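DUF3256 domain-containing protein (Porphyromonas gingivalis W83, PDB 2P3P) is of unknown function but belongs to the DUF3256 family and has been seen to bind magnesium. Local coordinates at residues H100-S105 with R169-E174. Sequence-based numbering, arbitrary orientation. Where two conformers were deposited one is given.
Sequences HPVADS and RQTVTE
Ala103 and Thr171 form the closest CA pair, 6.5 Å apart, where the turn leading into strand 104-111 passes the chain leaving strand 165-170; the lack of any main-chain hydrogen bond between the two segments shows that they are not paired as neighbouring strands. One direct hydrogen bond crosses the gap: Thr171 OG1 donates to Ala103 O over 2.7 Å. The C=O...donor angle of 160° brings the hydroxyl in almost head-on to the carbonyl oxygen. Chi1 of 54° sets OG1 between the backbone N and carbonyl carbon of Thr171, while its methyl CG2 lies 4.2 Å from Ala103 CB, a loose apolar contact beside the polar one. In the conformer described here, one of two deposited, Val102 CG1 lies 3.5 Å from Thr171 O, a buried carbonyl oxygen with no hydrogen-bond partner in the model; the alternate position makes this detail less certain. A water accepts from Ala103 N at 3.0 Å and reaches toward Glu174 OE2, but that second separation is too short for its geometry to be trusted. Within 169-174, the Gln170 side chain reaches forward to Thr173: OE1 accepts from Thr173 N at 3.1 Å, the N-H entering along a lone pair in the plane of the amide, and NE2 donates to Thr173 OG1 at 2.9 Å, bracing the backbone just past Thr171. Strand 155-159 is bonded to both segments through its backbone, Met155 to Ser105 and Gln156 to Arg169, and the side chains of Ala103 and Thr171 both touch Gln156. Bridged in this way, the arrangement is a junction between two antiparallel sheets, joining the start of a strand in the seven-stranded sheet to the exit of one in the four-stranded sheet.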
ATOM      1  N   HIS A 100      -5.680   8.899   7.555  1.00 10.03           N
ATOM      2  CA  HIS A 100      -5.848  10.179   8.215  1.00 11.40           C
ATOM      3  C   HIS A 100      -4.638  10.415   9.133  1.00 12.19           C
ATOM      4  O   HIS A 100      -4.150   9.452   9.732  1.00 14.51           O
ATOM      5  CB  HIS A 100      -7.126  10.150   9.032  1.00 12.09           C
ATOM      6  CG  HIS A 100      -8.343   9.964   8.188  1.00 12.57           C
ATOM      7  ND1 HIS A 100      -8.834  10.967   7.386  1.00 13.05           N
ATOM      8  CD2 HIS A 100      -9.122   8.876   7.958  1.00 13.49           C
ATOM      9  CE1 HIS A 100      -9.889  10.524   6.725  1.00 15.08           C
ATOM     10  NE2 HIS A 100     -10.080   9.257   7.044  1.00 12.62           N
ATOM     11  N   PRO A 101      -4.178  11.673   9.281  1.00 13.34           N
ATOM     12  CA  PRO A 101      -4.697  12.918   8.697  1.00 12.62           C
ATOM     13  C   PRO A 101      -4.442  13.128   7.199  1.00 13.22           C
ATOM     14  O   PRO A 101      -5.166  13.893   6.570  1.00 13.67           O
ATOM     15  CB  PRO A 101      -4.038  14.017   9.543  1.00 13.14           C
ATOM     16  CG  PRO A 101      -2.841  13.413  10.118  1.00 14.06           C
ATOM     17  CD  PRO A 101      -3.041  11.930  10.193  1.00 13.31           C
ATOM     18  N   VAL A 102      -3.445  12.450   6.622  0.50 13.20           N
ATOM     19  CA  VAL A 102      -3.252  12.473   5.162  0.50 12.29           C
ATOM     20  C   VAL A 102      -2.782  11.094   4.679  0.50 11.76           C
ATOM     21  O   VAL A 102      -1.849  10.524   5.229  0.50 12.01           O
ATOM     22  CB  VAL A 102      -2.266  13.582   4.709  0.50 12.74           C
ATOM     23  CG1 VAL A 102      -2.253  13.713   3.162  0.50 12.44           C
ATOM     24  CG2 VAL A 102      -2.620  14.922   5.327  0.50 11.97           C
ATOM     25  N   ALA A 103      -3.434  10.584   3.637  1.00 11.70           N
ATOM     26  CA  ALA A 103      -3.202   9.224   3.154  1.00 10.51           C
ATOM     27  C   ALA A 103      -1.754   9.089   2.688  1.00  9.45           C
ATOM     28  O   ALA A 103      -1.264   9.935   1.950  1.00  8.89           O
ATOM     29  CB  ALA A 103      -4.188   8.879   2.037  1.00 12.25           C
ATOM     30  N   ASP A 104      -1.061   8.078   3.206  1.00  9.05           N
ATOM     31  CA  ASP A 104       0.374   7.889   3.005  1.00  8.70           C
ATOM     32  C   ASP A 104       0.689   6.423   3.245  1.00  8.05           C
ATOM     33  O   ASP A 104       0.281   5.844   4.268  1.00  8.84           O
ATOM     34  CB  ASP A 104       1.150   8.842   3.930  1.00  8.17           C
ATOM     35  CG  ASP A 104       2.631   8.921   3.603  1.00 10.09           C
ATOM     36  OD1 ASP A 104       2.992   8.993   2.392  1.00  5.70           O
ATOM     37  OD2 ASP A 104       3.459   8.961   4.581  1.00 11.75           O
ATOM     38  N   SER A 105       1.377   5.813   2.281  1.00  6.76           N
ATOM     39  CA  SER A 105       1.611   4.392   2.249  1.00  7.00           C
ATOM     40  C   SER A 105       3.080   4.052   2.529  1.00  5.88           C
ATOM     41  O   SER A 105       3.970   4.807   2.163  1.00  6.30           O
ATOM     42  CB  SER A 105       1.237   3.845   0.863  1.00  6.06           C
ATOM     43  OG  SER A 105      -0.153   3.997   0.598  1.00  7.15           O
ATOM     44  N   ARG A 169      -0.415   7.812  -6.033  1.00  6.83           N
ATOM     45  CA  ARG A 169      -0.955   9.144  -6.198  1.00  7.49           C
ATOM     46  C   ARG A 169      -0.326  10.013  -5.114  1.00  8.57           C
ATOM     47  O   ARG A 169      -0.190   9.565  -3.963  1.00 10.02           O
ATOM     48  CB  ARG A 169      -2.486   9.165  -6.083  1.00  7.62           C
ATOM     49  CG  ARG A 169      -3.038   8.738  -4.753  1.00  9.80           C
ATOM     50  CD  ARG A 169      -4.570   8.653  -4.698  1.00  9.48           C
ATOM     51  NE  ARG A 169      -5.119   7.706  -5.679  1.00 12.00           N
ATOM     52  CZ  ARG A 169      -6.314   7.840  -6.264  1.00 13.53           C
ATOM     53  NH1 ARG A 169      -7.112   8.851  -5.964  1.00 15.96           N
ATOM     54  NH2 ARG A 169      -6.727   6.948  -7.137  1.00 14.99           N
ATOM     55  N   GLN A 170       0.131  11.203  -5.499  1.00  8.57           N
ATOM     56  CA  GLN A 170       0.516  12.191  -4.510  1.00  8.04           C
ATOM     57  C   GLN A 170      -0.724  12.692  -3.791  1.00  7.61           C
ATOM     58  O   GLN A 170      -1.784  12.908  -4.383  1.00  6.58           O
ATOM     59  CB  GLN A 170       1.419  13.323  -5.076  1.00  7.59           C
ATOM     60  CG  GLN A 170       0.825  14.207  -6.208  1.00  6.86           C
ATOM     61  CD  GLN A 170      -0.111  15.280  -5.688  1.00  6.64           C
ATOM     62  OE1 GLN A 170      -0.088  15.601  -4.506  1.00  5.89           O
ATOM     63  NE2 GLN A 170      -0.997  15.758  -6.541  1.00  6.03           N
ATOM     64  N   THR A 171      -0.600  12.843  -2.484  1.00  8.14           N
ATOM     65  CA  THR A 171      -1.699  13.365  -1.691  1.00  8.73           C
ATOM     66  C   THR A 171      -1.304  14.697  -1.060  1.00  8.90           C
ATOM     67  O   THR A 171      -1.921  15.105  -0.076  1.00  9.03           O
ATOM     68  CB  THR A 171      -2.187  12.361  -0.636  1.00  8.59           C
ATOM     69  OG1 THR A 171      -1.091  11.943   0.173  1.00 10.80           O
ATOM     70  CG2 THR A 171      -2.802  11.092  -1.261  1.00 10.34           C
ATOM     71  N   VAL A 172      -0.307  15.377  -1.638  1.00  9.26           N
ATOM     72  CA  VAL A 172       0.076  16.734  -1.233  1.00  9.48           C
ATOM     73  C   VAL A 172      -1.024  17.775  -1.582  1.00  9.68           C
ATOM     74  O   VAL A 172      -1.327  18.687  -0.801  1.00 10.89           O
ATOM     75  CB  VAL A 172       1.456  17.150  -1.896  1.00  9.32           C
ATOM     76  CG1 VAL A 172       1.796  18.597  -1.599  1.00 10.51           C
ATOM     77  CG2 VAL A 172       2.589  16.231  -1.451  1.00  7.65           C
ATOM     78  N   THR A 173      -1.570  17.689  -2.784  1.00 10.54           N
ATOM     79  CA  THR A 173      -2.525  18.680  -3.218  1.00 11.55           C
ATOM     80  C   THR A 173      -3.657  18.884  -2.219  1.00 12.43           C
ATOM     81  O   THR A 173      -3.999  20.018  -1.903  1.00 14.68           O
ATOM     82  CB  THR A 173      -3.111  18.389  -4.596  1.00 12.14           C
ATOM     83  OG1 THR A 173      -2.061  18.321  -5.562  1.00 10.93           O
ATOM     84  CG2 THR A 173      -4.129  19.504  -4.980  1.00  9.92           C
ATOM     85  N   GLU A 174      -4.196  17.811  -1.658  1.00 13.38           N
ATOM     86  CA  GLU A 174      -5.271  17.970  -0.649  1.00 13.62           C
ATOM     87  C   GLU A 174      -4.825  18.663   0.647  1.00 13.60           C
ATOM     88  O   GLU A 174      -5.650  19.261   1.331  1.00 14.72           O
ATOM     89  CB  GLU A 174      -5.950  16.644  -0.358  1.00 14.34           C
ATOM     90  CG  GLU A 174      -5.074  15.596   0.253  1.00 16.09           C
ATOM     91  CD  GLU A 174      -5.685  14.235   0.102  1.00 15.36           C
ATOM     92  OE1 GLU A 174      -5.538  13.634  -0.994  1.00 18.12           O
ATOM     93  OE2 GLU A 174      -6.361  13.788   1.067  1.00 16.62           O
TER
HETATM   94  O   HOH W   1      -5.614  11.678   1.948  1.00 29.22           O